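Local coordinates for protein single-stranded DNA specific exonuclease RecJ (Thermus thermophilus, PDB 2ZXO) that degrades single-stranded DNA from its 5' end in the 5' to 3' direction, using divalent metal ions such as magnesium or manganese, at residues A[156-161]-A[171-176]; A[433-438]-A[630-635]; A[459-464]-A[504-509]; A[488-493]-A[519-524]. All blocks are in the same frame, centred on the assembly; numbering follows the deposited sequence.

Interaction 1: residues A[156-161]-A[171-176]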
loop_
_atom_site.group_PDB
_atom_site.type_symbol
_atom_site.label_atom_id
_atom_site.label_comp_id
_atom_site.label_asym_id
_atom_site.label_seq_id
_atom_site.Cartn_x
_atom_site.Cartn_y
_atom_site.Cartn_z
ATOM N N ILE A 156 -19.926 25.267 7.438
ATOM C CA ILE A 156 -19.874 24.066 6.611
ATOM C C ILE A 156 -18.636 23.283 7.002
ATOM O O ILE A 156 -17.502 23.775 6.977
ATOM C CB ILE A 156 -19.840 24.344 5.102
ATOM C CG1 ILE A 156 -21.158 24.973 4.654
ATOM C CG2 ILE A 156 -19.674 23.025 4.340
ATOM C CD1 ILE A 156 -21.146 25.440 3.215
ATOM N N VAL A 157 -18.888 22.043 7.380
ATOM C CA VAL A 157 -17.859 21.111 7.819
ATOM C C VAL A 157 -17.574 20.015 6.774
ATOM O O VAL A 157 -18.471 19.253 6.405
ATOM C CB VAL A 157 -18.311 20.440 9.157
ATOM C CG1 VAL A 157 -17.393 19.292 9.504
ATOM C CG2 VAL A 157 -18.322 21.476 10.290
ATOM N N THR A 158 -16.344 19.953 6.282
ATOM C CA THR A 158 -15.953 18.903 5.336
ATOM C C THR A 158 -14.709 18.293 5.968
ATOM O O THR A 158 -13.725 18.989 6.215
ATOM C CB THR A 158 -15.636 19.451 3.892
ATOM O OG1 THR A 158 -14.430 20.222 3.892
ATOM C CG2 THR A 158 -16.785 20.324 3.394
ATOM N N ASP A 159 -14.758 17.002 6.260
ATOM C CA ASP A 159 -13.630 16.347 6.916
ATOM C C ASP A 159 -13.756 14.846 6.714
ATOM O O ASP A 159 -14.806 14.371 6.265
ATOM C CB ASP A 159 -13.657 16.693 8.429
ATOM C CG ASP A 159 -12.447 16.135 9.205
ATOM O OD1 ASP A 159 -11.467 15.680 8.571
ATOM O OD2 ASP A 159 -12.472 16.166 10.457
ATOM N N HIS A 160 -12.700 14.101 7.036
ATOM C CA HIS A 160 -12.766 12.647 6.919
ATOM C C HIS A 160 -12.102 11.906 8.088
ATOM O O HIS A 160 -11.803 10.710 7.982
ATOM C CB HIS A 160 -12.168 12.170 5.587
ATOM C CG HIS A 160 -10.673 12.185 5.554
ATOM N ND1 HIS A 160 -9.936 11.261 4.846
ATOM C CD2 HIS A 160 -9.780 13.030 6.115
ATOM C CE1 HIS A 160 -8.652 11.540 4.971
ATOM N NE2 HIS A 160 -8.530 12.610 5.735
ATOM N N HIS A 161 -11.863 12.616 9.191
ATOM C CA HIS A 161 -11.280 12.010 10.400
ATOM C C HIS A 161 -12.414 11.358 11.206
ATOM O O HIS A 161 -13.558 11.816 11.166
ATOM C CB HIS A 161 -10.612 13.073 11.269
ATOM C CG HIS A 161 -9.435 13.734 10.625
ATOM N ND1 HIS A 161 -8.274 13.057 10.325
ATOM C CD2 HIS A 161 -9.237 15.015 10.227
ATOM C CE1 HIS A 161 -7.411 13.890 9.768
ATOM N NE2 HIS A 161 -7.972 15.084 9.698
ATOM N N LEU A 171 -23.449 22.612 8.751
ATOM C CA LEU A 171 -23.540 21.581 7.730
ATOM C C LEU A 171 -22.287 20.725 7.738
ATOM O O LEU A 171 -21.173 21.241 7.722
ATOM C CB LEU A 171 -23.707 22.229 6.362
ATOM C CG LEU A 171 -24.888 21.708 5.562
ATOM C CD1 LEU A 171 -24.715 20.204 5.323
ATOM C CD2 LEU A 171 -26.169 22.015 6.333
ATOM N N VAL A 172 -22.466 19.413 7.765
ATOM C CA VAL A 172 -21.326 18.513 7.772
ATOM C C VAL A 172 -21.339 17.589 6.557
ATOM O O VAL A 172 -22.372 17.032 6.208
ATOM C CB VAL A 172 -21.292 17.673 9.087
ATOM C CG1 VAL A 172 -22.683 17.150 9.412
ATOM C CG2 VAL A 172 -20.291 16.523 8.950
ATOM N N VAL A 173 -20.188 17.464 5.908
ATOM C CA VAL A 173 -20.039 16.606 4.737
ATOM C C VAL A 173 -18.956 15.583 5.012
ATOM O O VAL A 173 -17.782 15.829 4.784
ATOM C CB VAL A 173 -19.664 17.404 3.487
ATOM C CG1 VAL A 173 -19.546 16.472 2.310
ATOM C CG2 VAL A 173 -20.728 18.448 3.214
ATOM N N HIS A 174 -19.374 14.425 5.511
ATOM C CA HIS A 174 -18.459 13.351 5.863
ATOM C C HIS A 174 -18.789 12.016 5.196
ATOM O O HIS A 174 -19.914 11.523 5.272
ATOM C CB HIS A 174 -18.467 13.165 7.376
ATOM C CG HIS A 174 -17.204 12.577 7.909
ATOM N ND1 HIS A 174 -16.745 11.338 7.527
ATOM C CD2 HIS A 174 -16.265 13.090 8.738
ATOM C CE1 HIS A 174 -15.572 11.113 8.092
ATOM N NE2 HIS A 174 -15.259 12.161 8.831
ATOM N N PRO A 175 -17.795 11.412 4.538
ATOM C CA PRO A 175 -17.923 10.127 3.844
ATOM C C PRO A 175 -18.493 9.045 4.779
ATOM O O PRO A 175 -19.436 8.336 4.432
ATOM C CB PRO A 175 -16.487 9.810 3.441
ATOM C CG PRO A 175 -15.860 11.137 3.311
ATOM C CD PRO A 175 -16.412 11.907 4.474
ATOM N N ALA A 176 -17.897 8.926 5.964
ATOM C CA ALA A 176 -18.326 7.941 6.954
ATOM C C ALA A 176 -19.651 8.314 7.598
ATOM O O ALA A 176 -19.994 7.794 8.653
ATOM C CB ALA A 176 -17.260 7.775 8.041
#

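Interaction 2: residues A[433-438]-A[630-635]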
loop_
_atom_site.group_PDB
_atom_site.type_symbol
_atom_site.label_atom_id
_atom_site.label_comp_id
_atom_site.label_asym_id
_atom_site.label_seq_id
_atom_site.Cartn_x
_atom_site.Cartn_y
_atom_site.Cartn_z
ATOM N N LEU A 433 5.504 -17.310 -8.599
ATOM C CA LEU A 433 6.890 -17.545 -8.937
ATOM C C LEU A 433 7.131 -16.551 -10.093
ATOM O O LEU A 433 6.214 -16.235 -10.829
ATOM C CB LEU A 433 7.022 -18.961 -9.475
ATOM C CG LEU A 433 7.766 -20.098 -8.778
ATOM C CD1 LEU A 433 7.604 -20.065 -7.273
ATOM C CD2 LEU A 433 7.211 -21.381 -9.346
ATOM N N LEU A 434 8.342 -16.047 -10.247
ATOM C CA LEU A 434 8.639 -15.155 -11.366
ATOM C C LEU A 434 8.702 -16.002 -12.628
ATOM O O LEU A 434 9.255 -17.093 -12.614
ATOM C CB LEU A 434 10.004 -14.502 -11.180
ATOM C CG LEU A 434 10.465 -13.462 -12.200
ATOM C CD1 LEU A 434 9.651 -12.197 -12.050
ATOM C CD2 LEU A 434 11.936 -13.168 -11.969
ATOM N N PRO A 435 8.147 -15.506 -13.741
ATOM C CA PRO A 435 8.161 -16.238 -15.017
ATOM C C PRO A 435 9.575 -16.296 -15.603
ATOM O O PRO A 435 10.486 -15.626 -15.117
ATOM C CB PRO A 435 7.230 -15.414 -15.911
ATOM C CG PRO A 435 6.351 -14.658 -14.931
ATOM C CD PRO A 435 7.330 -14.282 -13.840
ATOM N N GLU A 436 9.743 -17.090 -16.662
ATOM C CA GLU A 436 11.033 -17.225 -17.339
ATOM C C GLU A 436 11.358 -15.850 -17.905
ATOM O O GLU A 436 10.459 -15.139 -18.333
ATOM C CB GLU A 436 10.928 -18.272 -18.453
ATOM C CG GLU A 436 10.532 -19.664 -17.953
ATOM C CD GLU A 436 11.655 -20.365 -17.206
ATOM O OE1 GLU A 436 11.369 -21.099 -16.232
ATOM O OE2 GLU A 436 12.837 -20.193 -17.595
ATOM N N PRO A 437 12.653 -15.480 -17.950
ATOM C CA PRO A 437 13.165 -14.191 -18.447
ATOM C C PRO A 437 12.577 -13.741 -19.776
ATOM O O PRO A 437 12.403 -12.535 -20.022
ATOM C CB PRO A 437 14.665 -14.421 -18.577
ATOM C CG PRO A 437 14.942 -15.591 -17.662
ATOM C CD PRO A 437 13.739 -16.470 -17.872
ATOM N N GLY A 438 12.277 -14.712 -20.634
ATOM C CA GLY A 438 11.732 -14.384 -21.926
ATOM C C GLY A 438 10.373 -13.737 -21.850
ATOM O O GLY A 438 10.011 -12.958 -22.731
ATOM N N VAL A 630 0.900 -22.871 -14.197
ATOM C CA VAL A 630 0.523 -23.969 -13.324
ATOM C C VAL A 630 1.646 -25.003 -13.218
ATOM O O VAL A 630 2.003 -25.430 -12.112
ATOM C CB VAL A 630 -0.766 -24.642 -13.796
ATOM C CG1 VAL A 630 -1.102 -25.775 -12.871
ATOM C CG2 VAL A 630 -1.909 -23.619 -13.840
ATOM N N HIS A 631 2.231 -25.374 -14.355
ATOM C CA HIS A 631 3.322 -26.354 -14.357
ATOM C C HIS A 631 4.547 -25.906 -13.570
ATOM O O HIS A 631 5.158 -26.693 -12.858
ATOM C CB HIS A 631 3.735 -26.700 -15.795
ATOM C CG HIS A 631 2.697 -27.469 -16.552
ATOM N ND1 HIS A 631 2.885 -27.896 -17.848
ATOM C CD2 HIS A 631 1.458 -27.884 -16.197
ATOM C CE1 HIS A 631 1.809 -28.539 -18.259
ATOM N NE2 HIS A 631 0.927 -28.545 -17.276
ATOM N N ARG A 632 4.920 -24.649 -13.715
ATOM C CA ARG A 632 6.070 -24.109 -12.996
ATOM C C ARG A 632 5.799 -24.254 -11.500
ATOM O O ARG A 632 6.696 -24.612 -10.726
ATOM C CB ARG A 632 6.261 -22.621 -13.401
ATOM C CG ARG A 632 7.041 -21.704 -12.420
ATOM C CD ARG A 632 6.559 -20.219 -12.501
ATOM N NE ARG A 632 6.356 -19.815 -13.891
ATOM C CZ ARG A 632 5.410 -18.980 -14.321
ATOM N NH1 ARG A 632 4.560 -18.411 -13.476
ATOM N NH2 ARG A 632 5.257 -18.778 -15.624
ATOM N N ARG A 633 4.557 -23.960 -11.109
ATOM C CA ARG A 633 4.114 -24.043 -9.718
ATOM C C ARG A 633 4.239 -25.454 -9.165
ATOM O O ARG A 633 4.842 -25.638 -8.113
ATOM C CB ARG A 633 2.661 -23.593 -9.595
ATOM C CG ARG A 633 2.463 -22.212 -8.997
ATOM C CD ARG A 633 2.866 -22.192 -7.545
ATOM N NE ARG A 633 1.746 -21.816 -6.674
ATOM C CZ ARG A 633 1.142 -20.631 -6.664
ATOM N NH1 ARG A 633 1.530 -19.664 -7.492
ATOM N NH2 ARG A 633 0.161 -20.412 -5.789
ATOM N N LEU A 634 3.649 -26.430 -9.863
ATOM C CA LEU A 634 3.736 -27.835 -9.460
ATOM C C LEU A 634 5.179 -28.249 -9.185
ATOM O O LEU A 634 5.505 -28.780 -8.097
ATOM C CB LEU A 634 3.188 -28.743 -10.541
ATOM C CG LEU A 634 1.697 -29.041 -10.585
ATOM C CD1 LEU A 634 1.439 -30.051 -11.671
ATOM C CD2 LEU A 634 1.222 -29.582 -9.245
ATOM N N LEU A 635 6.051 -28.001 -10.159
ATOM C CA LEU A 635 7.451 -28.367 -9.981
ATOM C C LEU A 635 8.026 -27.702 -8.754
ATOM O O LEU A 635 8.792 -28.303 -8.011
ATOM C CB LEU A 635 8.295 -27.948 -11.184
ATOM C CG LEU A 635 8.477 -28.972 -12.291
ATOM C CD1 LEU A 635 9.168 -30.250 -11.748
ATOM C CD2 LEU A 635 7.103 -29.290 -12.839
HETATM O O HOH W 1 8.473 -20.885 -14.982
#

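Interaction 3: residues A[459-464]-A[504-509]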
loop_
_atom_site.group_PDB
_atom_site.type_symbol
_atom_site.label_atom_id
_atom_site.label_comp_id
_atom_site.label_asym_id
_atom_site.label_seq_id
_atom_site.Cartn_x
_atom_site.Cartn_y
_atom_site.Cartn_z
ATOM N N GLU A 459 2.663 -2.441 -5.275
ATOM C CA GLU A 459 3.273 -3.108 -6.412
ATOM C C GLU A 459 3.427 -4.601 -6.024
ATOM O O GLU A 459 3.794 -4.939 -4.899
ATOM C CB GLU A 459 4.608 -2.452 -6.765
ATOM C CG GLU A 459 5.283 -3.072 -7.988
ATOM C CD GLU A 459 6.176 -2.097 -8.754
ATOM O OE1 GLU A 459 6.730 -1.157 -8.104
ATOM O OE2 GLU A 459 6.318 -2.280 -9.996
ATOM N N PRO A 460 3.080 -5.508 -6.943
ATOM C CA PRO A 460 3.175 -6.951 -6.680
ATOM C C PRO A 460 4.602 -7.488 -6.542
ATOM O O PRO A 460 5.537 -6.983 -7.160
ATOM C CB PRO A 460 2.445 -7.556 -7.869
ATOM C CG PRO A 460 2.768 -6.606 -8.950
ATOM C CD PRO A 460 2.563 -5.254 -8.295
ATOM N N LEU A 461 4.767 -8.507 -5.716
ATOM C CA LEU A 461 6.074 -9.104 -5.528
ATOM C C LEU A 461 6.131 -10.512 -6.102
ATOM O O LEU A 461 5.150 -11.259 -6.072
ATOM C CB LEU A 461 6.429 -9.172 -4.040
ATOM C CG LEU A 461 6.447 -7.855 -3.271
ATOM C CD1 LEU A 461 6.573 -8.172 -1.744
ATOM C CD2 LEU A 461 7.598 -6.985 -3.762
ATOM N N PHE A 462 7.294 -10.878 -6.615
ATOM C CA PHE A 462 7.468 -12.203 -7.166
ATOM C C PHE A 462 8.477 -12.955 -6.341
ATOM O O PHE A 462 9.324 -12.356 -5.664
ATOM C CB PHE A 462 7.917 -12.141 -8.633
ATOM C CG PHE A 462 6.825 -11.734 -9.573
ATOM C CD1 PHE A 462 6.618 -10.389 -9.889
ATOM C CD2 PHE A 462 5.989 -12.698 -10.142
ATOM C CE1 PHE A 462 5.599 -10.008 -10.762
ATOM C CE2 PHE A 462 4.949 -12.320 -11.028
ATOM C CZ PHE A 462 4.758 -10.968 -11.337
ATOM N N LEU A 463 8.365 -14.278 -6.392
ATOM C CA LEU A 463 9.275 -15.138 -5.672
ATOM C C LEU A 463 10.221 -15.773 -6.668
ATOM O O LEU A 463 9.785 -16.428 -7.618
ATOM C CB LEU A 463 8.501 -16.207 -4.931
ATOM C CG LEU A 463 9.337 -17.237 -4.197
ATOM C CD1 LEU A 463 10.264 -16.534 -3.208
ATOM C CD2 LEU A 463 8.412 -18.201 -3.467
ATOM N N LEU A 464 11.512 -15.516 -6.471
ATOM C CA LEU A 464 12.581 -16.067 -7.292
ATOM C C LEU A 464 13.267 -17.023 -6.333
ATOM O O LEU A 464 13.321 -16.745 -5.142
ATOM C CB LEU A 464 13.564 -14.983 -7.730
ATOM C CG LEU A 464 13.068 -13.980 -8.766
ATOM C CD1 LEU A 464 11.873 -13.201 -8.210
ATOM C CD2 LEU A 464 14.196 -13.017 -9.120
ATOM N N GLU A 504 16.087 -17.239 -1.351
ATOM C CA GLU A 504 14.700 -17.002 -1.699
ATOM C C GLU A 504 14.580 -15.482 -1.721
ATOM O O GLU A 504 15.091 -14.800 -0.822
ATOM C CB GLU A 504 13.778 -17.582 -0.630
ATOM C CG GLU A 504 12.903 -18.711 -1.114
ATOM C CD GLU A 504 12.155 -19.407 0.013
ATOM O OE1 GLU A 504 11.638 -20.515 -0.250
ATOM O OE2 GLU A 504 12.081 -18.859 1.147
ATOM N N VAL A 505 13.928 -14.958 -2.753
ATOM C CA VAL A 505 13.744 -13.521 -2.884
ATOM C C VAL A 505 12.310 -13.099 -3.165
ATOM O O VAL A 505 11.576 -13.769 -3.908
ATOM C CB VAL A 505 14.608 -12.951 -4.022
ATOM C CG1 VAL A 505 14.397 -11.451 -4.106
ATOM C CG2 VAL A 505 16.085 -13.288 -3.793
ATOM N N ALA A 506 11.911 -11.991 -2.553
ATOM C CA ALA A 506 10.589 -11.416 -2.788
ATOM C C ALA A 506 10.941 -10.103 -3.486
ATOM O O ALA A 506 11.447 -9.190 -2.860
ATOM C CB ALA A 506 9.873 -11.155 -1.476
ATOM N N GLY A 507 10.699 -10.001 -4.786
ATOM C CA GLY A 507 11.079 -8.775 -5.463
ATOM C C GLY A 507 10.145 -8.179 -6.487
ATOM O O GLY A 507 9.205 -8.830 -6.979
ATOM N N LEU A 508 10.423 -6.909 -6.802
ATOM C CA LEU A 508 9.638 -6.168 -7.774
ATOM C C LEU A 508 10.237 -6.411 -9.162
ATOM O O LEU A 508 11.451 -6.463 -9.329
ATOM C CB LEU A 508 9.676 -4.675 -7.453
ATOM C CG LEU A 508 9.291 -4.258 -6.024
ATOM C CD1 LEU A 508 9.696 -2.801 -5.836
ATOM C CD2 LEU A 508 7.786 -4.445 -5.746
ATOM N N LEU A 509 9.375 -6.593 -10.146
ATOM C CA LEU A 509 9.811 -6.788 -11.522
ATOM C C LEU A 509 10.100 -5.377 -12.078
ATOM O O LEU A 509 9.211 -4.540 -12.195
ATOM C CB LEU A 509 8.682 -7.434 -12.328
ATOM C CG LEU A 509 9.006 -8.064 -13.678
ATOM C CD1 LEU A 509 7.703 -8.245 -14.456
ATOM C CD2 LEU A 509 9.961 -7.207 -14.448
HETATM O O HOH W 2 6.352 -4.387 -11.629
HETATM O O HOH W 3 6.725 -6.655 -9.619
#

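Interaction 4: residues A[488-493]-A[519-524]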
loop_
_atom_site.group_PDB
_atom_site.type_symbol
_atom_site.label_atom_id
_atom_site.label_comp_id
_atom_site.label_asym_id
_atom_site.label_seq_id
_atom_site.Cartn_x
_atom_site.Cartn_y
_atom_site.Cartn_z
ATOM N N ARG A 488 18.544 -10.907 -13.528
ATOM C CA ARG A 488 19.362 -10.158 -12.587
ATOM C C ARG A 488 18.542 -9.536 -11.464
ATOM O O ARG A 488 17.521 -8.914 -11.693
ATOM C CB ARG A 488 20.166 -9.067 -13.307
ATOM C CG ARG A 488 21.307 -8.487 -12.448
ATOM C CD ARG A 488 22.310 -7.685 -13.277
ATOM N NE ARG A 488 21.947 -6.282 -13.359
ATOM C CZ ARG A 488 22.598 -5.319 -12.720
ATOM N NH1 ARG A 488 23.651 -5.618 -11.971
ATOM N NH2 ARG A 488 22.174 -4.064 -12.798
ATOM N N VAL A 489 19.017 -9.695 -10.243
ATOM C CA VAL A 489 18.335 -9.161 -9.081
ATOM C C VAL A 489 19.274 -8.197 -8.331
ATOM O O VAL A 489 20.467 -8.464 -8.192
ATOM C CB VAL A 489 17.850 -10.360 -8.191
ATOM C CG1 VAL A 489 18.807 -11.499 -8.334
ATOM C CG2 VAL A 489 17.722 -9.958 -6.740
ATOM N N LEU A 490 18.744 -7.065 -7.878
ATOM C CA LEU A 490 19.547 -6.081 -7.153
ATOM C C LEU A 490 19.063 -6.060 -5.725
ATOM O O LEU A 490 17.871 -6.200 -5.479
ATOM C CB LEU A 490 19.407 -4.700 -7.793
ATOM C CG LEU A 490 20.258 -4.563 -9.066
ATOM C CD1 LEU A 490 19.379 -4.269 -10.281
ATOM C CD2 LEU A 490 21.285 -3.459 -8.865
ATOM N N ALA A 491 19.971 -5.877 -4.774
ATOM C CA ALA A 491 19.546 -5.922 -3.383
ATOM C C ALA A 491 20.528 -5.387 -2.360
ATOM O O ALA A 491 21.712 -5.206 -2.622
ATOM C CB ALA A 491 19.197 -7.374 -3.019
ATOM N N TRP A 492 20.008 -5.166 -1.171
ATOM C CA TRP A 492 20.810 -4.707 -0.063
ATOM C C TRP A 492 20.931 -5.852 0.926
ATOM O O TRP A 492 20.116 -5.971 1.827
ATOM C CB TRP A 492 20.139 -3.501 0.574
ATOM C CG TRP A 492 20.120 -2.379 -0.386
ATOM C CD1 TRP A 492 19.327 -2.254 -1.497
ATOM C CD2 TRP A 492 21.016 -1.259 -0.404
ATOM N NE1 TRP A 492 19.678 -1.123 -2.207
ATOM C CE2 TRP A 492 20.710 -0.495 -1.556
ATOM C CE3 TRP A 492 22.050 -0.829 0.441
ATOM C CZ2 TRP A 492 21.401 0.674 -1.878
ATOM C CZ3 TRP A 492 22.729 0.327 0.120
ATOM C CH2 TRP A 492 22.400 1.067 -1.033
ATOM N N LYS A 493 21.939 -6.702 0.748
ATOM C CA LYS A 493 22.112 -7.840 1.640
ATOM C C LYS A 493 21.939 -7.392 3.064
ATOM O O LYS A 493 22.705 -6.597 3.590
ATOM C CB LYS A 493 23.484 -8.502 1.473
ATOM C CG LYS A 493 23.668 -9.768 2.318
ATOM C CD LYS A 493 22.672 -10.874 1.973
ATOM C CE LYS A 493 22.838 -12.104 2.875
ATOM N NZ LYS A 493 22.429 -11.907 4.319
ATOM N N ALA A 519 16.121 -3.069 -19.572
ATOM C CA ALA A 519 16.553 -4.323 -18.979
ATOM C C ALA A 519 15.449 -4.679 -17.976
ATOM O O ALA A 519 14.947 -3.803 -17.268
ATOM C CB ALA A 519 17.899 -4.141 -18.272
ATOM N N TYR A 520 15.048 -5.949 -17.928
ATOM C CA TYR A 520 13.984 -6.352 -17.006
ATOM C C TYR A 520 14.609 -7.219 -15.979
ATOM O O TYR A 520 15.100 -8.300 -16.273
ATOM C CB TYR A 520 12.887 -7.093 -17.755
ATOM C CG TYR A 520 12.188 -6.208 -18.742
ATOM C CD1 TYR A 520 11.065 -5.471 -18.375
ATOM C CD2 TYR A 520 12.696 -6.046 -20.020
ATOM C CE1 TYR A 520 10.470 -4.584 -19.258
ATOM C CE2 TYR A 520 12.111 -5.171 -20.907
ATOM C CZ TYR A 520 11.006 -4.443 -20.522
ATOM O OH TYR A 520 10.472 -3.555 -21.410
ATOM N N GLU A 521 14.587 -6.722 -14.760
ATOM C CA GLU A 521 15.215 -7.394 -13.649
ATOM C C GLU A 521 14.477 -7.115 -12.335
ATOM O O GLU A 521 13.588 -6.271 -12.261
ATOM C CB GLU A 521 16.677 -6.947 -13.590
ATOM C CG GLU A 521 16.908 -5.650 -14.360
ATOM C CD GLU A 521 18.368 -5.251 -14.470
ATOM O OE1 GLU A 521 19.164 -6.049 -15.017
ATOM O OE2 GLU A 521 18.711 -4.130 -14.013
ATOM N N VAL A 522 14.875 -7.835 -11.302
ATOM C CA VAL A 522 14.228 -7.758 -10.026
ATOM C C VAL A 522 14.936 -6.958 -8.955
ATOM O O VAL A 522 16.137 -7.101 -8.724
ATOM C CB VAL A 522 13.969 -9.199 -9.512
ATOM C CG1 VAL A 522 13.214 -9.179 -8.188
ATOM C CG2 VAL A 522 13.178 -9.980 -10.576
ATOM N N GLN A 523 14.150 -6.117 -8.306
ATOM C CA GLN A 523 14.585 -5.291 -7.211
ATOM C C GLN A 523 14.125 -6.069 -5.977
ATOM O O GLN A 523 12.926 -6.105 -5.664
ATOM C CB GLN A 523 13.846 -3.952 -7.267
ATOM C CG GLN A 523 14.368 -2.891 -6.340
ATOM C CD GLN A 523 15.791 -2.502 -6.698
ATOM O OE1 GLN A 523 16.099 -2.163 -7.862
ATOM N NE2 GLN A 523 16.678 -2.550 -5.698
ATOM N N ALA A 524 15.055 -6.707 -5.286
ATOM C CA ALA A 524 14.713 -7.466 -4.086
ATOM C C ALA A 524 14.213 -6.541 -2.973
ATOM O O ALA A 524 14.837 -5.524 -2.715
ATOM C CB ALA A 524 15.932 -8.214 -3.609
#

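Interaction 1: residues A[156-161]-A[171-176]
His174 reaches out from the end of one strand to meet Asp159, His160 and His161; a chi1 of -154° puts its CG anti to the backbone N, from where the ring reaches these residues. Its NE2 donates to His161 O at 2.9 Å, a bond that is not straight: the donor stands above the carbonyl plane and the acceptor is tilted out of the ring plane. Asp159 O lies over one face of the same imidazole, offset toward its rim and 3.1 Å from His174 CD2. At the far side of the ring, Ala176 N donates to His174 ND1 at 3.1 Å, in the ring plane, so both nitrogens are engaged and the ring's rotation is fixed.

Before these loop residues, strands 156-158 and 171-173 run parallel. Val173 N bonds to Val157 O, Val157 CG1 packs on Val172 CG2 at 4.0 Å, and on the other face Thr158 CG2 lies beside Val173 CB at 4.1 Å. Thr158 OG1 bonds to Thr134 O of the next strand, and helices 58-70 and 187-202 touch this face. His160, a manganese ligand, turns its NE2 to Asp221, another ligand. Asp159, His160 and His161 spell the signature of the DHH phosphoesterase active site, placed at the C-terminal end of a parallel sheet.

Interaction 2: residues A[433-438]-A[630-635]
Arg632, on helix 624-639 of the C-terminal domain, stretches its side chain across Leu433 and Pro435, in the segment that leads from an OB-fold strand to helix 440-447. The contact is an interface between two domains, built mainly on this one arginine.

From the helix, CB of Arg632 points toward the 433-438 segment, and a chi1 of 158°, with CG opposite the backbone N, carries the chain outward. CG comes alongside Leu433, 4.0 Å from its CB; the approach to Leu433 CD2 is too short to trust. CD continues past the same leucine, 3.9 Å from its CG, the two side chains sliding by each other in opposite directions. A bend at chi3 (-42°) then turns the head group over the next residues. CZ sits 3.9 Å from Pro435 CA, which lies over one face of the guanidinium, offset toward the rim. NH2 touches the proline ring, 3.9 Å from Pro435 CB. NH1 passes Leu433 O at 3.8 Å without bonding to it and instead makes a salt bridge with Asp432.

The neighbouring Arg633 sends its NH1 to the same Asp432, so one carboxylate receives two arginines from successive helix positions, which probably favours its ionised form. No direct hydrogen bond joins the two segments. The polar link runs through a single water in the guanidinium plane: it accepts from Arg632 NE at 2.6 Å and donates to Glu436 OE1 at 3.2 Å.

Interaction 3: residues A[459-464]-A[504-509]
The ring of Phe462 has Gly507 O near its plane, at an edge, 4.2 Å from Phe462 CD1. A water also lies in plane at the ring edge; it takes a bond from Leu509 N (2.7 Å) and gives one to Pro460 O. The CB of Leu509 approaches the ring obliquely, 4.3 Å from Phe462 CE1, while Leu434 packs against the Phe462 ring from outside the two strands. A second water donates to Glu459 OE2 and to Leu509 O, linking this loop residue to strand 503-514 beside the start of strand 461-466.

Farther along, the backbones pair as antiparallel strands. Phe462 and Gly507 exchange two bonds, with Phe462 N to Gly507 O at 2.8 Å, as do Leu464 and Val505, with Val505 N to Leu464 O at 3.0 Å. Leu463 and Ala506 form the non-hydrogen-bonded pair between them. Glu459 CG is anti to the backbone N (chi1 -178°) and the chain runs on extended, laying it across Leu508, whose CD2 lies 3.6 Å from Glu459 CG. Leu508 also crosses Leu461, whose CD2 is 3.9 Å from Leu508 CG.

These strands belong to the OB fold of RecJ. Strand 426-433 flanks strand 461-466 on its other edge and strand 517-528 flanks strand 503-514, while Trp7 of strand 5-9 touches both Leu463 and Glu504.

Interaction 4: residues A[488-493]-A[519-524]
Arg488 and Glu521 come together through their torsions: a chi1 of -165° sets Arg488 CG opposite its backbone N, and a turn at chi3 (90°) brings NE round to the carboxylate, while the glutamate runs extended beyond CG. The two side chains lie side by side and point the same way. Arg488 NE then donates to Glu521 OE1 at 3.2 Å, the bond that makes this a salt bridge. OE1 sits in the guanidinium plane, yet NE meets it from above the carboxylate plane, the two planes being 49° apart; the second pairing, Arg488 NH2 to Glu521 OE2 at 3.7 Å, is only a near approach. OE2 instead takes a hydrogen bond from Asn512 ND2, which helps fix the carboxylate's rotation. Leu490 CG lies 4.2 Å above the guanidinium plane of Arg488, offset toward its rim, and Leu490 CD1 reaches Glu521 OE2 at 3.8 Å.

The backbones of the two segments pair as parallel strands. Leu490 uses both its backbone polar atoms: its N bonds to Val522 O at 2.7 Å, and its O accepts from Ala524 N at 2.9 Å. On the opposite face from Leu490 and Gln523, Val489 packs beside Val522, and its CG2 comes within 4.0 Å of Ala524 CB.

In the RecJ OB domain, strand 487-492 sits between strand 517-528 and strand 479-484, where Phe482 and Leu480 bond to its other backbone edge. Strand 503-514 lines the far side of 517-528, and helix 440-447 touches Tyr520 near the start of the pair.

Interactions 3 and 4 are neighbours in one OB-domain sheet: strands 503-514 and 517-528 lie side by side, so Leu508 N probably bonds to Gln523 O between them. Interaction 3 is buried, antiparallel and largely apolar; interaction 4 is partly buried and parallel, with a salt bridge at its side. Interaction 2 borders both, as Leu434 packs on Phe462, Leu464 and Val522, but it joins different domains mainly through one arginine and a bridging water. Along the chain its segments enclose interactions 3 and 4. Interaction 1 stands apart, about 40 Å from interaction 3 between centres, a buried parallel pair ending in the metal site of the DHH domain.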